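Local coordinates for hypothetical shikimate 5-dehydrogenase-like protein HI0607 (Haemophilus influenzae, PDB 1NPY) that oxidises shikimate to 3-dehydroshikimate with NADP(+), not NAD(+), though so weakly in vitro that shikimate may not be its biological substrate, at residues Y26-K30 with L31-F35; S256-L259 with I260-A264. All blocks are in the same frame, centred on the assembly; numbering follows the deposited sequence.

Contact 1: residues Y26-K30 with L31-F35; sequences YLYDK and LGLNF
Leu27 and Leu31, one turn apart, are tied by the helical bond from Leu31 N to Leu27 O, 3.0 Å long. The base of the Leu31 side chain rests by that oxygen, CB 3.4 Å from Leu27 O, and both leucines also touch Phe247 of helix 235-251. Tyr28 makes two separate contacts, one through its backbone and one through its ring. Its carbonyl oxygen accepts from Leu33 N at 3.0 Å, a bond reaching back five residues, with the donor tilted 16° from the carbonyl plane. Its ring stands against Phe35: with Tyr28 CG beside the backbone N (chi1 -56°), the side chain leans toward the outgoing chain, and Phe35 CB sits 3.3 Å from the Tyr28 ring centroid, almost exactly on the normal. This CH-pi contact places a methylene, rather than the second ring, over the tyrosine face. The two rings meet obliquely, centroids 5.2 Å apart, and Phe35 O approaches Tyr28 CD2 at 3.3 Å. The Tyr28 ring also meets that of Phe247, and both aromatic side chains touch Cys9 on strand 7-12, so the buried pair lies between helix 235-251 on the Tyr28 side and that strand. Asp29 adds a longer, weak backbone bond, received from Gly32 N at 3.4 Å. Lys30, in the last turn of the helix, bends at chi2 and carries its amine away from the 31-35 segment. Gly32 is the first residue to leave helical geometry, and its positive phi (66°) redirects the chain. Positive phi together with two bonds into the last turn identifies a Schellman motif, which here ends helix 19-31 and leads the chain into strand 35-40, an outermost strand of the mixed sheet in the substrate-binding domain.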
ATOM      1  N   TYR A  26      -0.202 -10.433 -17.258  1.00  7.64           N
ATOM      2  CA  TYR A  26       0.439  -9.682 -18.331  1.00  9.57           C
ATOM      3  C   TYR A  26       1.962  -9.723 -18.246  1.00  9.65           C
ATOM      4  O   TYR A  26       2.649  -9.974 -19.249  1.00  9.67           O
ATOM      5  CB  TYR A  26      -0.055  -8.245 -18.296  1.00  8.53           C
ATOM      6  CG  TYR A  26       0.473  -7.357 -19.405  1.00 10.23           C
ATOM      7  CD1 TYR A  26      -0.137  -7.302 -20.652  1.00 11.88           C
ATOM      8  CD2 TYR A  26       1.585  -6.562 -19.183  1.00 12.06           C
ATOM      9  CE1 TYR A  26       0.353  -6.464 -21.670  1.00 13.26           C
ATOM     10  CE2 TYR A  26       2.077  -5.724 -20.184  1.00 15.13           C
ATOM     11  CZ  TYR A  26       1.457  -5.681 -21.412  1.00 15.05           C
ATOM     12  OH  TYR A  26       1.964  -4.833 -22.390  1.00 15.70           O
ATOM     13  N   LEU A  27       2.471  -9.461 -17.047  1.00  8.78           N
ATOM     14  CA  LEU A  27       3.923  -9.484 -16.861  1.00  9.94           C
ATOM     15  C   LEU A  27       4.510 -10.877 -17.016  1.00  9.68           C
ATOM     16  O   LEU A  27       5.609 -10.989 -17.567  1.00 10.55           O
ATOM     17  CB  LEU A  27       4.305  -8.868 -15.517  1.00  9.43           C
ATOM     18  CG  LEU A  27       4.048  -7.364 -15.395  1.00 11.39           C
ATOM     19  CD1 LEU A  27       4.078  -6.862 -13.967  1.00 12.03           C
ATOM     20  CD2 LEU A  27       5.005  -6.596 -16.302  1.00 13.15           C
ATOM     21  N   TYR A  28       3.864 -11.945 -16.548  1.00 10.32           N
ATOM     22  CA  TYR A  28       4.403 -13.284 -16.810  1.00 10.27           C
ATOM     23  C   TYR A  28       4.584 -13.544 -18.291  1.00 11.69           C
ATOM     24  O   TYR A  28       5.592 -14.075 -18.721  1.00 11.98           O
ATOM     25  CB  TYR A  28       3.533 -14.418 -16.256  1.00 10.43           C
ATOM     26  CG  TYR A  28       3.259 -14.327 -14.778  1.00  9.59           C
ATOM     27  CD1 TYR A  28       4.223 -13.962 -13.851  1.00  8.45           C
ATOM     28  CD2 TYR A  28       2.021 -14.709 -14.283  1.00  8.76           C
ATOM     29  CE1 TYR A  28       3.933 -13.924 -12.487  1.00  8.97           C
ATOM     30  CE2 TYR A  28       1.745 -14.720 -12.924  1.00  9.60           C
ATOM     31  CZ  TYR A  28       2.684 -14.301 -12.020  1.00 12.41           C
ATOM     32  OH  TYR A  28       2.436 -14.252 -10.666  1.00 10.10           O
ATOM     33  N   ASP A  29       3.589 -13.145 -19.071  1.00 11.70           N
ATOM     34  CA  ASP A  29       3.660 -13.308 -20.503  1.00 13.82           C
ATOM     35  C   ASP A  29       4.850 -12.546 -21.093  1.00 12.93           C
ATOM     36  O   ASP A  29       5.617 -13.122 -21.876  1.00 12.99           O
ATOM     37  CB  ASP A  29       2.323 -12.904 -21.109  1.00 14.00           C
ATOM     38  CG  ASP A  29       2.357 -13.014 -22.609  1.00 20.89           C
ATOM     39  OD1 ASP A  29       2.460 -14.164 -23.078  1.00 24.53           O
ATOM     40  OD2 ASP A  29       2.338 -12.005 -23.338  1.00 25.24           O
ATOM     41  N   LYS A  30       4.974 -11.261 -20.758  1.00 12.34           N
ATOM     42  CA  LYS A  30       6.005 -10.403 -21.324  1.00 12.77           C
ATOM     43  C   LYS A  30       7.402 -10.849 -20.930  1.00 13.90           C
ATOM     44  O   LYS A  30       8.337 -10.665 -21.721  1.00 14.02           O
ATOM     45  CB  LYS A  30       5.795  -8.926 -20.971  1.00 13.44           C
ATOM     46  CG  LYS A  30       4.519  -8.316 -21.561  1.00 14.39           C
ATOM     47  CD  LYS A  30       4.687  -8.094 -23.060  1.00 20.67           C
ATOM     48  CE  LYS A  30       3.517  -7.411 -23.734  1.00 21.34           C
ATOM     49  NZ  LYS A  30       4.036  -6.677 -24.926  1.00 23.70           N
ATOM     50  N   LEU A  31       7.559 -11.424 -19.738  1.00 11.64           N
ATOM     51  CA  LEU A  31       8.864 -11.845 -19.235  1.00 12.09           C
ATOM     52  C   LEU A  31       9.215 -13.317 -19.479  1.00 12.28           C
ATOM     53  O   LEU A  31      10.306 -13.756 -19.114  1.00 13.78           O
ATOM     54  CB  LEU A  31       8.987 -11.533 -17.740  1.00 12.48           C
ATOM     55  CG  LEU A  31       9.237 -10.075 -17.341  1.00 14.89           C
ATOM     56  CD1 LEU A  31       9.446  -9.971 -15.835  1.00 17.22           C
ATOM     57  CD2 LEU A  31      10.469  -9.526 -18.018  1.00 17.36           C
ATOM     58  N   GLY A  32       8.326 -14.066 -20.130  1.00 11.75           N
ATOM     59  CA  GLY A  32       8.561 -15.464 -20.418  1.00 12.40           C
ATOM     60  C   GLY A  32       8.625 -16.334 -19.184  1.00 13.04           C
ATOM     61  O   GLY A  32       9.378 -17.302 -19.144  1.00 13.40           O
ATOM     62  N   LEU A  33       7.823 -15.998 -18.175  1.00 12.48           N
ATOM     63  CA  LEU A  33       7.752 -16.772 -16.938  1.00 11.63           C
ATOM     64  C   LEU A  33       6.614 -17.779 -16.909  1.00 10.87           C
ATOM     65  O   LEU A  33       5.481 -17.461 -17.274  1.00 11.85           O
ATOM     66  CB  LEU A  33       7.568 -15.850 -15.748  1.00 12.27           C
ATOM     67  CG  LEU A  33       8.783 -15.055 -15.303  1.00 12.42           C
ATOM     68  CD1 LEU A  33       8.471 -13.787 -14.560  1.00 12.66           C
ATOM     69  CD2 LEU A  33       9.685 -15.923 -14.427  1.00 12.55           C
ATOM     70  N   ASN A  34       6.939 -19.001 -16.503  1.00 12.32           N
ATOM     71  CA  ASN A  34       5.954 -20.073 -16.431  1.00 10.95           C
ATOM     72  C   ASN A  34       5.191 -20.051 -15.113  1.00 10.04           C
ATOM     73  O   ASN A  34       5.412 -20.877 -14.213  1.00  8.51           O
ATOM     74  CB  ASN A  34       6.645 -21.434 -16.583  1.00 11.22           C
ATOM     75  CG  ASN A  34       5.645 -22.560 -16.794  1.00 11.56           C
ATOM     76  OD1 ASN A  34       4.501 -22.316 -17.187  1.00 13.75           O
ATOM     77  ND2 ASN A  34       6.086 -23.797 -16.573  1.00 14.86           N
ATOM     78  N   PHE A  35       4.334 -19.039 -15.036  1.00 10.65           N
ATOM     79  CA  PHE A  35       3.575 -18.645 -13.852  1.00  9.57           C
ATOM     80  C   PHE A  35       2.185 -18.256 -14.358  1.00  8.54           C
ATOM     81  O   PHE A  35       2.042 -17.762 -15.485  1.00 10.04           O
ATOM     82  CB  PHE A  35       4.154 -17.397 -13.193  1.00  8.78           C
ATOM     83  CG  PHE A  35       5.266 -17.622 -12.193  1.00  9.42           C
ATOM     84  CD1 PHE A  35       6.521 -18.068 -12.588  1.00 11.89           C
ATOM     85  CD2 PHE A  35       5.081 -17.291 -10.858  1.00  7.47           C
ATOM     86  CE1 PHE A  35       7.537 -18.235 -11.673  1.00 10.97           C
ATOM     87  CE2 PHE A  35       6.079 -17.443  -9.943  1.00 11.66           C
ATOM     88  CZ  PHE A  35       7.313 -17.933 -10.345  1.00 10.20           C
TER

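Contact 2: residues S256-L259 with I260-A264; sequences SDEL and IAEAA
Chi1 of Glu262 (-65°) sets CG beside its backbone N, whereas Glu258, one turn earlier, has CG anti to N (175°); the two extended chains therefore run side by side, pointing the same way. Their carboxylate planes lie 37° apart, and OE2 of Glu258 is 4.2 Å from OE2 of Glu262. A water bridges these oxygens, donating to Glu262 OE2 at an unusually short 2.5 Å and weakly to Glu258 OE2 at 3.0 Å. Glu262 OE2 also lies 3.5 Å from Leu259 CD1, where the leucine branch crosses the glutamate side chain at a slant. At the start of the helix, Ser256 is the N-cap: its OG accepts a nearly straight bond from Leu259 N at 3.0 Å, while its carbonyl oxygen takes Ile260 N. Ile260 CG1 packs 3.3 Å from that same Ser256 O, and the isoleucine side chain reaches Val240 and Val244 of helix 235-251. Backbone bonds from Ala261, Glu262 and Ala263 continue the regular i to i+4 pattern. Two like charges this close would probably disfavour full ionisation of both glutamates, and the water may partly offset their repulsion, though one of its two bonds is weak.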
ATOM      1  N   SER A 256      11.019  -4.118 -15.909  1.00 11.77           N
ATOM      2  CA  SER A 256      11.438  -2.775 -16.282  1.00 12.11           C
ATOM      3  C   SER A 256      10.323  -1.774 -16.048  1.00 11.72           C
ATOM      4  O   SER A 256       9.145  -2.122 -16.072  1.00 10.73           O
ATOM      5  CB  SER A 256      11.768  -2.707 -17.775  1.00 12.43           C
ATOM      6  OG  SER A 256      10.603  -2.852 -18.582  1.00 11.96           O
ATOM      7  N   ASP A 257      10.730  -0.517 -15.921  1.00 12.56           N
ATOM      8  CA  ASP A 257       9.784   0.576 -15.744  1.00 12.89           C
ATOM      9  C   ASP A 257       8.837   0.627 -16.935  1.00 12.82           C
ATOM     10  O   ASP A 257       7.647   0.889 -16.759  1.00 12.43           O
ATOM     11  CB  ASP A 257      10.506   1.917 -15.614  1.00 14.80           C
ATOM     12  CG  ASP A 257      11.344   2.028 -14.360  1.00 17.55           C
ATOM     13  OD1 ASP A 257      11.047   1.389 -13.323  1.00 18.23           O
ATOM     14  OD2 ASP A 257      12.310   2.809 -14.386  1.00 21.74           O
ATOM     15  N   GLU A 258       9.342   0.369 -18.141  1.00 12.76           N
ATOM     16  CA  GLU A 258       8.494   0.398 -19.333  1.00 13.67           C
ATOM     17  C   GLU A 258       7.414  -0.667 -19.267  1.00 13.26           C
ATOM     18  O   GLU A 258       6.233  -0.356 -19.469  1.00 10.96           O
ATOM     19  CB  GLU A 258       9.280   0.286 -20.645  1.00 13.95           C
ATOM     20  CG  GLU A 258       8.404   0.201 -21.884  1.00 15.71           C
ATOM     21  CD  GLU A 258       9.150   0.209 -23.210  1.00 25.45           C
ATOM     22  OE1 GLU A 258      10.400   0.247 -23.223  1.00 22.51           O
ATOM     23  OE2 GLU A 258       8.439   0.211 -24.242  1.00 29.73           O
ATOM     24  N   LEU A 259       7.795  -1.886 -18.881  1.00 12.22           N
ATOM     25  CA  LEU A 259       6.778  -2.919 -18.790  1.00 12.51           C
ATOM     26  C   LEU A 259       5.822  -2.677 -17.623  1.00 11.06           C
ATOM     27  O   LEU A 259       4.644  -2.993 -17.742  1.00 11.33           O
ATOM     28  CB  LEU A 259       7.375  -4.309 -18.616  1.00 13.02           C
ATOM     29  CG  LEU A 259       6.864  -5.456 -19.486  1.00 22.49           C
ATOM     30  CD1 LEU A 259       6.811  -5.174 -20.988  1.00 21.59           C
ATOM     31  CD2 LEU A 259       7.856  -6.591 -19.195  1.00 23.76           C
ATOM     32  N   ILE A 260       6.298  -2.137 -16.505  1.00 11.75           N
ATOM     33  CA  ILE A 260       5.357  -1.865 -15.419  1.00 11.22           C
ATOM     34  C   ILE A 260       4.281  -0.881 -15.871  1.00 12.13           C
ATOM     35  O   ILE A 260       3.093  -1.121 -15.631  1.00 11.50           O
ATOM     36  CB  ILE A 260       6.067  -1.345 -14.178  1.00 11.90           C
ATOM     37  CG1 ILE A 260       6.968  -2.440 -13.614  1.00 11.01           C
ATOM     38  CG2 ILE A 260       5.049  -0.809 -13.174  1.00 10.42           C
ATOM     39  CD1 ILE A 260       8.051  -1.879 -12.708  1.00 12.25           C
ATOM     40  N   ALA A 261       4.679   0.164 -16.597  1.00 11.29           N
ATOM     41  CA  ALA A 261       3.712   1.160 -17.045  1.00 12.81           C
ATOM     42  C   ALA A 261       2.704   0.527 -18.009  1.00 13.44           C
ATOM     43  O   ALA A 261       1.516   0.828 -17.925  1.00 12.24           O
ATOM     44  CB  ALA A 261       4.400   2.376 -17.642  1.00 13.82           C
ATOM     45  N   GLU A 262       3.146  -0.344 -18.916  1.00 11.75           N
ATOM     46  CA  GLU A 262       2.200  -1.028 -19.800  1.00 12.11           C
ATOM     47  C   GLU A 262       1.245  -1.939 -19.039  1.00 11.85           C
ATOM     48  O   GLU A 262       0.047  -1.973 -19.320  1.00 12.09           O
ATOM     49  CB  GLU A 262       2.949  -1.836 -20.857  1.00 12.26           C
ATOM     50  CG  GLU A 262       3.741  -0.961 -21.799  1.00 14.49           C
ATOM     51  CD  GLU A 262       4.436  -1.782 -22.859  1.00 19.11           C
ATOM     52  OE1 GLU A 262       3.849  -1.963 -23.941  1.00 22.71           O
ATOM     53  OE2 GLU A 262       5.529  -2.299 -22.554  1.00 23.29           O
ATOM     54  N   ALA A 263       1.775  -2.667 -18.059  1.00 10.59           N
ATOM     55  CA  ALA A 263       0.956  -3.540 -17.222  1.00 10.97           C
ATOM     56  C   ALA A 263      -0.081  -2.765 -16.413  1.00 11.07           C
ATOM     57  O   ALA A 263      -1.237  -3.190 -16.337  1.00 14.06           O
ATOM     58  CB  ALA A 263       1.854  -4.376 -16.308  1.00 10.99           C
ATOM     59  N   ALA A 264       0.316  -1.622 -15.868  1.00 11.82           N
ATOM     60  CA  ALA A 264      -0.542  -0.783 -15.042  1.00 13.51           C
ATOM     61  C   ALA A 264      -1.672  -0.239 -15.913  1.00 14.34           C
ATOM     62  O   ALA A 264      -2.830  -0.244 -15.472  1.00 13.83           O
ATOM     63  CB  ALA A 264       0.269   0.349 -14.425  1.00 14.03           C
TER
HETATM   64  O   HOH W   1       7.418  -2.569 -24.228  1.00 37.12           O

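How the contacts relate
Contacts 1 and 2, whose centres lie about 13 Å apart, lie at the C-terminal end of helix 19-31 and the N-terminal end of helix 257-268, which pack together. Contact 1 is partly buried, relying on backbone turn bonds and an aromatic pair; contact 2 opens its helix at the surface, with a serine cap and water-bridged carboxylates. They touch directly: Lys30 CB lies 3.6 Å from Leu259 CD2, and Ala263 CB meets Tyr26 CD2 at 3.6 Å and Leu27 CG at 3.8 Å. Both also rest on helix 235-251, contact 1 through Phe247 and contact 2 through Val240 and Val244. Both lie away from the residues thought to serve catalysis and NADP(+) binding.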